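Local coordinates for protein aminotransferase, classes I and II (PDB 3H14) that probably catalyses pyridoxal 5'-phosphate-dependent transfer of an amino group between L-aspartate and 2-oxoglutarate, giving oxaloacetate and L-glutamate, at residues A[200-205]-A[227-232]; A[237-242]-A[266-271]. All blocks are in the same frame, centred on the assembly; numbering follows the deposited sequence.

Interaction 1 (A[200-205]-A[227-232])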
loop_
_atom_site.group_PDB
_atom_site.type_symbol
_atom_site.label_atom_id
_atom_site.label_comp_id
_atom_site.label_asym_id
_atom_site.label_seq_id
_atom_site.Cartn_x
_atom_site.Cartn_y
_atom_site.Cartn_z
ATOM N N ASP A 200 -3.326 0.425 -8.283
ATOM C CA ASP A 200 -2.731 -0.288 -7.150
ATOM C C ASP A 200 -3.896 -0.650 -6.221
ATOM O O ASP A 200 -4.551 0.213 -5.629
ATOM C CB ASP A 200 -1.660 0.593 -6.475
ATOM C CG ASP A 200 -1.046 -0.047 -5.218
ATOM O OD1 ASP A 200 -1.647 -0.997 -4.675
ATOM O OD2 ASP A 200 0.017 0.429 -4.756
ATOM N N GLU A 201 -4.187 -1.939 -6.142
ATOM C CA GLU A 201 -5.350 -2.466 -5.439
ATOM C C GLU A 201 -4.867 -3.383 -4.297
ATOM O O GLU A 201 -5.609 -4.225 -3.789
ATOM C CB GLU A 201 -6.287 -3.156 -6.437
ATOM C CG GLU A 201 -6.695 -2.162 -7.546
ATOM C CD GLU A 201 -7.815 -2.576 -8.492
ATOM O OE1 GLU A 201 -8.314 -3.741 -8.457
ATOM O OE2 GLU A 201 -8.176 -1.687 -9.314
ATOM N N ILE A 202 -3.623 -3.154 -3.879
ATOM C CA ILE A 202 -2.931 -3.995 -2.892
ATOM C C ILE A 202 -3.705 -4.110 -1.571
ATOM O O ILE A 202 -3.722 -5.169 -0.944
ATOM C CB ILE A 202 -1.458 -3.472 -2.733
ATOM C CG1 ILE A 202 -0.678 -3.932 -3.975
ATOM C CG2 ILE A 202 -0.719 -3.940 -1.397
ATOM C CD1 ILE A 202 0.627 -3.253 -4.203
ATOM N N TYR A 203 -4.404 -3.054 -1.178
ATOM C CA TYR A 203 -5.145 -3.091 0.107
ATOM C C TYR A 203 -6.613 -3.506 -0.016
ATOM O O TYR A 203 -7.314 -3.547 0.998
ATOM C CB TYR A 203 -5.045 -1.731 0.852
ATOM C CG TYR A 203 -3.673 -1.447 1.388
ATOM C CD1 TYR A 203 -3.299 -1.905 2.657
ATOM C CD2 TYR A 203 -2.738 -0.733 0.635
ATOM C CE1 TYR A 203 -2.023 -1.667 3.153
ATOM C CE2 TYR A 203 -1.476 -0.485 1.124
ATOM C CZ TYR A 203 -1.131 -0.968 2.392
ATOM O OH TYR A 203 0.099 -0.732 2.907
ATOM N N HIS A 204 -7.087 -3.825 -1.225
ATOM C CA HIS A 204 -8.421 -4.441 -1.373
ATOM C C HIS A 204 -8.626 -5.628 -0.424
ATOM O O HIS A 204 -7.749 -6.446 -0.254
ATOM C CB HIS A 204 -8.684 -4.880 -2.815
ATOM C CG HIS A 204 -8.966 -3.735 -3.736
ATOM N ND1 HIS A 204 -9.750 -3.851 -4.860
ATOM C CD2 HIS A 204 -8.582 -2.437 -3.677
ATOM C CE1 HIS A 204 -9.816 -2.675 -5.468
ATOM N NE2 HIS A 204 -9.112 -1.801 -4.771
ATOM N N GLY A 205 -9.820 -5.722 0.156
ATOM C CA GLY A 205 -10.110 -6.662 1.217
ATOM C C GLY A 205 -10.151 -5.985 2.585
ATOM O O GLY A 205 -10.980 -6.331 3.430
ATOM N N SER A 227 -1.371 -8.003 -4.301
ATOM C CA SER A 227 -0.413 -8.689 -3.450
ATOM C C SER A 227 -1.177 -9.529 -2.435
ATOM O O SER A 227 -2.346 -9.226 -2.104
ATOM C CB SER A 227 0.436 -7.663 -2.708
ATOM O OG SER A 227 1.451 -8.285 -1.897
ATOM N N PHE A 228 -0.500 -10.561 -1.928
ATOM C CA PHE A 228 -1.010 -11.344 -0.799
ATOM C C PHE A 228 -0.504 -10.825 0.544
ATOM O O PHE A 228 -0.765 -11.446 1.572
ATOM C CB PHE A 228 -0.638 -12.818 -0.984
ATOM C CG PHE A 228 -1.357 -13.452 -2.122
ATOM C CD1 PHE A 228 -2.642 -13.929 -1.935
ATOM C CD2 PHE A 228 -0.795 -13.528 -3.385
ATOM C CE1 PHE A 228 -3.336 -14.502 -2.949
ATOM C CE2 PHE A 228 -1.492 -14.113 -4.443
ATOM C CZ PHE A 228 -2.772 -14.579 -4.230
ATOM N N SER A 229 0.149 -9.662 0.533
ATOM C CA SER A 229 0.860 -9.160 1.688
ATOM C C SER A 229 -0.026 -8.502 2.755
ATOM O O SER A 229 0.428 -8.349 3.892
ATOM C CB SER A 229 1.952 -8.174 1.260
ATOM O OG SER A 229 1.387 -7.069 0.564
ATOM N N LYS A 230 -1.256 -8.108 2.392
ATOM C CA LYS A 230 -2.110 -7.279 3.250
ATOM C C LYS A 230 -3.363 -8.016 3.766
ATOM O O LYS A 230 -3.309 -8.606 4.827
ATOM C CB LYS A 230 -2.473 -5.960 2.561
ATOM C CG LYS A 230 -1.287 -5.207 1.981
ATOM C CD LYS A 230 -0.258 -4.718 3.036
ATOM C CE LYS A 230 0.856 -3.964 2.310
ATOM N NZ LYS A 230 2.092 -3.677 3.058
ATOM N N TYR A 231 -4.484 -7.967 3.061
ATOM C CA TYR A 231 -5.664 -8.735 3.474
ATOM C C TYR A 231 -5.322 -10.223 3.620
ATOM O O TYR A 231 -5.786 -10.897 4.536
ATOM C CB TYR A 231 -6.767 -8.621 2.452
ATOM C CG TYR A 231 -7.954 -9.465 2.812
ATOM C CD1 TYR A 231 -8.793 -9.110 3.894
ATOM C CD2 TYR A 231 -8.215 -10.641 2.145
ATOM C CE1 TYR A 231 -9.887 -9.913 4.253
ATOM C CE2 TYR A 231 -9.318 -11.416 2.475
ATOM C CZ TYR A 231 -10.141 -11.053 3.525
ATOM O OH TYR A 231 -11.194 -11.875 3.829
ATOM N N PHE A 232 -4.504 -10.739 2.710
ATOM C CA PHE A 232 -4.163 -12.180 2.788
ATOM C C PHE A 232 -3.055 -12.506 3.768
ATOM O O PHE A 232 -2.775 -13.673 3.990
ATOM C CB PHE A 232 -3.905 -12.743 1.406
ATOM C CG PHE A 232 -5.106 -12.681 0.554
ATOM C CD1 PHE A 232 -6.136 -13.605 0.731
ATOM C CD2 PHE A 232 -5.251 -11.679 -0.385
ATOM C CE1 PHE A 232 -7.288 -13.544 -0.023
ATOM C CE2 PHE A 232 -6.373 -11.618 -1.167
ATOM C CZ PHE A 232 -7.419 -12.565 -0.973
HETATM O O HOH W 1 -5.136 -6.752 0.563
#
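One face of the Tyr203 ring is covered by the side chain of Lys230, whose CG stands 4.2 Å from the ring centroid and 26° off its normal in a CH-pi contact. The lysine then runs toward the phenol end: CD lies 3.5 Å from Tyr203 CE1, and CE 3.4 Å from Tyr203 OH. A bend at chi2 (-64°) gives the chain this course. At the other end of the contact, Gly205 CA makes an off-centre CH-pi contact with the Tyr231 ring, 4.2 Å from its centroid. Tyr231 in turn lays CD2 over one face of Phe232, whose opposite face receives Phe228 CE1, while Glu201 CB sits over the centre of the His204 imidazole. Ile202 joins in with its CG2 methyl, 3.7 Å from Lys230 CG. A single water joins the backbones, donating to Ile202 O and to His204 O (2.8 Å) and accepting from Tyr231 N (2.9 Å). The turn it serves is fixed from within, as a type I turn from Glu201 to His204, overlapped at its start by an Asx turn in which Asp200 OD1 accepts from Ile202 N. The polar ends find partners beyond the two segments: Tyr203 OH bonds to Tyr315 OH, Lys230 NZ to Gly39 O and Tyr231 OH to Gln282 NE2. Lys230 lies in the class I aminotransferase signature, at the position where relatives carry the lysine that forms the cofactor Schiff base. The chemistry thus implies a division of labour, with apolar contacts steering the lysine's methylenes along a tyrosine face and one water bonded to three backbone groups.

Interaction 2 (A[237-242]-A[266-271])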
loop_
_atom_site.group_PDB
_atom_site.type_symbol
_atom_site.label_atom_id
_atom_site.label_comp_id
_atom_site.label_asym_id
_atom_site.label_seq_id
_atom_site.Cartn_x
_atom_site.Cartn_y
_atom_site.Cartn_z
ATOM N N TRP A 237 6.377 -13.295 2.035
ATOM C CA TRP A 237 6.306 -14.498 1.180
ATOM C C TRP A 237 6.586 -14.230 -0.302
ATOM O O TRP A 237 6.732 -15.156 -1.102
ATOM C CB TRP A 237 4.928 -15.135 1.347
ATOM C CG TRP A 237 4.761 -15.809 2.692
ATOM C CD1 TRP A 237 4.282 -15.255 3.826
ATOM C CD2 TRP A 237 5.047 -17.185 3.008
ATOM N NE1 TRP A 237 4.248 -16.185 4.837
ATOM C CE2 TRP A 237 4.711 -17.379 4.361
ATOM C CE3 TRP A 237 5.557 -18.265 2.273
ATOM C CZ2 TRP A 237 4.904 -18.595 5.017
ATOM C CZ3 TRP A 237 5.747 -19.481 2.915
ATOM C CH2 TRP A 237 5.395 -19.645 4.275
ATOM N N ARG A 238 6.661 -12.959 -0.674
ATOM C CA ARG A 238 6.990 -12.552 -2.056
ATOM C C ARG A 238 6.083 -13.188 -3.091
ATOM O O ARG A 238 6.527 -13.859 -4.023
ATOM C CB ARG A 238 8.471 -12.797 -2.384
ATOM N N VAL A 239 4.787 -12.997 -2.920
ATOM C CA VAL A 239 3.848 -13.493 -3.916
ATOM C C VAL A 239 2.728 -12.476 -4.083
ATOM O O VAL A 239 2.254 -11.892 -3.108
ATOM C CB VAL A 239 3.327 -14.945 -3.589
ATOM C CG1 VAL A 239 2.668 -15.027 -2.194
ATOM C CG2 VAL A 239 2.351 -15.425 -4.671
ATOM N N GLY A 240 2.315 -12.265 -5.337
ATOM C CA GLY A 240 1.219 -11.366 -5.633
ATOM C C GLY A 240 0.724 -11.666 -7.042
ATOM O O GLY A 240 1.028 -12.723 -7.607
ATOM N N TRP A 241 -0.027 -10.736 -7.605
ATOM C CA TRP A 241 -0.531 -10.884 -8.934
ATOM C C TRP A 241 -0.782 -9.553 -9.570
ATOM O O TRP A 241 -0.810 -8.510 -8.890
ATOM C CB TRP A 241 -1.822 -11.700 -8.955
ATOM C CG TRP A 241 -3.098 -11.027 -8.556
ATOM C CD1 TRP A 241 -3.973 -10.352 -9.369
ATOM C CD2 TRP A 241 -3.668 -10.996 -7.249
ATOM N NE1 TRP A 241 -5.047 -9.918 -8.646
ATOM C CE2 TRP A 241 -4.892 -10.296 -7.340
ATOM C CE3 TRP A 241 -3.269 -11.496 -6.009
ATOM C CZ2 TRP A 241 -5.722 -10.086 -6.232
ATOM C CZ3 TRP A 241 -4.084 -11.261 -4.904
ATOM C CH2 TRP A 241 -5.293 -10.564 -5.022
HETATM N N MSE A 242 -0.970 -9.609 -10.890
HETATM C CA MSE A 242 -1.429 -8.474 -11.655
HETATM C C MSE A 242 -2.459 -8.958 -12.684
HETATM O O MSE A 242 -2.517 -10.147 -12.993
HETATM C CB MSE A 242 -0.216 -7.739 -12.275
HETATM C CG MSE A 242 0.618 -8.560 -13.207
HETATM SE SE MSE A 242 2.376 -7.800 -13.641
HETATM C CE MSE A 242 1.769 -6.063 -14.164
ATOM N N ALA A 266 6.797 -22.397 -3.404
ATOM C CA ALA A 266 6.311 -22.596 -2.029
ATOM C C ALA A 266 5.281 -21.527 -1.656
ATOM O O ALA A 266 4.216 -21.820 -1.098
ATOM C CB ALA A 266 7.482 -22.586 -1.042
ATOM N N SER A 267 5.600 -20.280 -1.961
ATOM C CA SER A 267 4.687 -19.174 -1.717
ATOM C C SER A 267 3.394 -19.269 -2.522
ATOM O O SER A 267 2.350 -18.900 -2.035
ATOM C CB SER A 267 5.384 -17.853 -2.031
ATOM O OG SER A 267 6.491 -17.687 -1.177
ATOM N N GLN A 268 3.465 -19.767 -3.754
ATOM C CA GLN A 268 2.273 -19.945 -4.588
ATOM C C GLN A 268 1.289 -21.003 -4.075
ATOM O O GLN A 268 0.061 -20.809 -4.178
ATOM C CB GLN A 268 2.658 -20.302 -6.031
ATOM C CG GLN A 268 3.327 -19.188 -6.783
ATOM C CD GLN A 268 3.423 -19.443 -8.267
ATOM O OE1 GLN A 268 2.415 -19.497 -8.950
ATOM N NE2 GLN A 268 4.647 -19.516 -8.782
ATOM N N VAL A 269 1.838 -22.100 -3.544
ATOM C CA VAL A 269 1.066 -23.146 -2.829
ATOM C C VAL A 269 0.324 -22.540 -1.634
ATOM O O VAL A 269 -0.885 -22.728 -1.477
ATOM C CB VAL A 269 1.988 -24.300 -2.331
ATOM C CG1 VAL A 269 1.212 -25.312 -1.484
ATOM C CG2 VAL A 269 2.637 -24.983 -3.524
ATOM N N ALA A 270 1.047 -21.797 -0.802
ATOM C CA ALA A 270 0.420 -21.150 0.358
ATOM C C ALA A 270 -0.681 -20.148 -0.041
ATOM O O ALA A 270 -1.712 -20.082 0.622
ATOM C CB ALA A 270 1.484 -20.488 1.219
ATOM N N ALA A 271 -0.452 -19.376 -1.112
ATOM C CA ALA A 271 -1.384 -18.312 -1.496
ATOM C C ALA A 271 -2.669 -18.913 -2.027
ATOM O O ALA A 271 -3.770 -18.444 -1.741
ATOM C CB ALA A 271 -0.736 -17.377 -2.540
#
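Ser267, on the helix 265-274, reaches across to the loop leading into strand 240-243 and meets it atom by atom. Its CB lies 3.9 Å from Val239 CB and also close to the carbonyl oxygen of Trp237. Beyond it, OG is turned anti to the serine's own carbonyl carbon (chi1 -62°) and donates a short hydrogen bond of 2.5 Å to Trp237 O. The hydroxyl approaches in the carbonyl plane on a lone pair, with a C=O...donor angle of 139°. The same hydroxyl oxygen lies at the edge of the Trp237 indole, near the ring plane and 3.6 Å from CE3; the backbone and the aromatic rim of one residue thus both meet the serine tip. Next along the loop, Val239 adds an apolar contact. Its CG1 falls between the backbone N and the carbonyl carbon, and touches Ala271 CB at 4.2 Å, one helical turn beyond Ser267. Val239 CG2 grazes Gln268 CG more loosely, at 4.4 Å, while the amide of Gln268 is engaged by Leu70 N and Ala263 O. Leu53 and Ala45 pack against Trp237 from outside the pair. The small side chains of Ser267 and Ala271 are consistent with the close approach, the Trp237 and Ser267 CA atoms being 5.7 Å apart. The arrangement belongs to the cofactor-binding large domain of fold type I aminotransferases, in which helices cover a seven-stranded sheet whose single antiparallel strand is 240-243.

The two contacts follow one another along the chain, interaction 1 closing before interaction 2 opens, and their centres lie about 12 Å apart. Both draw on the same seven-stranded sheet: the loops of interaction 1 follow strands 196-200 and 223-227, while interaction 2 includes strand 240-243, the antiparallel neighbour of 223-227. Phe228 is the bridge. Its backbone N probably bonds to Val239 O (3.3 Å), and its ring packs on Trp241, Gly240 and Ala271. Interaction 1 lies nearer the chain centre, interaction 2 further out, so the loop carrying the family's signature lysine is tied through Phe228 to strand 240-243 of the sheet and to helix 265-274.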